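Local coordinates for protein endoglucanase (Humicola insolens, PDB 1DYS) that hydrolyses internal beta-1,4-glucosidic linkages of cellulose as a glycoside hydrolase family 6 endoglucanase, contributing to the recycling of plant biomass, at residues D63-N68 and P79-V84. Numbering follows the deposited sequence.
Sequences DVAIQN and PIVGLV
Ala65 meets Val81 and Leu83 where helix 60-74 lies against the strand that follows it, a compact example of how the distorted beta/alpha barrel of family 6 seats a helix on its sheet. Read from the start of 63-68, Asp63 belongs to the outer side of the helix, where its OD2 forms a salt bridge with Lys123. Two residues on, Ala65 turns its single methyl toward the strand, and that carbon alone makes the close contacts. CB approaches Val81 CG1 to 3.8 Å and Leu83 CD2 to 4.2 Å, so it touches one branch from each of two residues that lie two positions apart on the same side of the strand. A chi1 of 175° sets Val81 CG1 anti to its backbone N and beside the carbonyl carbon, and it is this branch, not CG2, that meets the alanine. The CA atoms of Ala65 and Val81 are 6.9 Å apart, a close approach consistent with a side chain of one methyl at the interface. No hydrogen bond crosses this buried, wholly apolar contact. Further along, Ile66 leans on Phe132, and Asn68 ND2 hydrogen-bonds to Ser15 OG and Tyr51 OH. Helix and strand are the last two elements of the beta-alpha-beta crossover formed by strand 51-53, helix 60-74 and strand 79-85. Tyr51 touches both Ala65 and Leu83 from the first of these strands, while Phe132 of strand 132-136, paired in parallel with 79-85, touches Val81 and Leu83.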
# COMPACT_ATOMS: atom_id res chain seq x y z
N ASP A 63 9.72 17.57 5.29
CA ASP A 63 10.82 18.07 6.13
C ASP A 63 12.16 17.61 5.56
O ASP A 63 13.12 18.40 5.50
CB ASP A 63 10.62 17.67 7.60
CG ASP A 63 9.29 18.17 8.14
OD1 ASP A 63 8.91 19.35 7.95
OD2 ASP A 63 8.54 17.41 8.79
N VAL A 64 12.21 16.34 5.13
CA VAL A 64 13.42 15.82 4.51
C VAL A 64 13.79 16.66 3.28
O VAL A 64 14.96 17.06 3.13
CB VAL A 64 13.31 14.34 4.10
CG1 VAL A 64 14.62 13.89 3.44
CG2 VAL A 64 13.01 13.48 5.32
N ALA A 65 12.82 16.90 2.39
CA ALA A 65 13.10 17.67 1.17
C ALA A 65 13.59 19.08 1.50
O ALA A 65 14.53 19.63 0.90
CB ALA A 65 11.87 17.70 0.24
N ILE A 66 12.94 19.71 2.47
CA ILE A 66 13.32 21.08 2.86
C ILE A 66 14.72 21.09 3.44
O ILE A 66 15.47 22.03 3.18
CB ILE A 66 12.29 21.62 3.88
CG1 ILE A 66 11.01 21.99 3.16
CG2 ILE A 66 12.80 22.85 4.65
CD1 ILE A 66 9.83 22.18 4.08
N GLN A 67 15.10 20.13 4.25
CA GLN A 67 16.45 20.02 4.80
C GLN A 67 17.46 19.96 3.67
O GLN A 67 18.46 20.68 3.56
CB GLN A 67 16.60 18.80 5.73
CG GLN A 67 18.08 18.51 6.00
CD GLN A 67 18.31 17.49 7.10
OE1 GLN A 67 17.51 17.35 8.02
NE2 GLN A 67 19.42 16.78 7.02
N ASN A 68 17.18 19.05 2.71
CA ASN A 68 18.02 18.92 1.54
C ASN A 68 18.09 20.19 0.71
O ASN A 68 19.15 20.53 0.21
CB ASN A 68 17.52 17.74 0.68
CG ASN A 68 17.67 16.40 1.36
OD1 ASN A 68 18.48 16.23 2.27
ND2 ASN A 68 16.92 15.40 0.89
N PRO A 79 18.09 25.61 -5.80
CA PRO A 79 17.17 24.50 -5.98
C PRO A 79 15.72 24.91 -6.10
O PRO A 79 15.29 25.99 -5.70
CB PRO A 79 17.36 23.61 -4.72
CG PRO A 79 17.87 24.58 -3.69
CD PRO A 79 18.52 25.73 -4.41
N ILE A 80 14.98 23.96 -6.69
CA ILE A 80 13.52 24.06 -6.60
C ILE A 80 13.11 22.64 -6.20
O ILE A 80 13.61 21.69 -6.78
CB ILE A 80 12.83 24.62 -7.82
CG1 ILE A 80 11.30 24.64 -7.59
CG2 ILE A 80 13.23 23.83 -9.08
CD1 ILE A 80 10.52 25.43 -8.62
N VAL A 81 12.32 22.55 -5.14
CA VAL A 81 11.89 21.23 -4.66
C VAL A 81 10.60 20.74 -5.31
O VAL A 81 9.64 21.50 -5.28
CB VAL A 81 11.61 21.37 -3.14
CG1 VAL A 81 11.04 20.07 -2.56
CG2 VAL A 81 12.89 21.78 -2.42
N GLY A 82 10.58 19.54 -5.88
CA GLY A 82 9.32 19.04 -6.46
C GLY A 82 8.67 18.15 -5.39
O GLY A 82 9.32 17.24 -4.88
N LEU A 83 7.37 18.43 -5.16
CA LEU A 83 6.59 17.60 -4.21
C LEU A 83 5.33 17.12 -4.94
O LEU A 83 4.73 17.91 -5.66
CB LEU A 83 6.13 18.38 -2.97
CG LEU A 83 7.27 18.90 -2.09
CD1 LEU A 83 6.65 19.72 -0.94
CD2 LEU A 83 8.12 17.77 -1.57
N VAL A 84 4.91 15.89 -4.66
CA VAL A 84 3.66 15.38 -5.27
C VAL A 84 2.63 15.31 -4.13
O VAL A 84 2.91 14.66 -3.15
CB VAL A 84 3.83 13.97 -5.87
CG1 VAL A 84 2.56 13.64 -6.67
CG2 VAL A 84 5.03 13.93 -6.84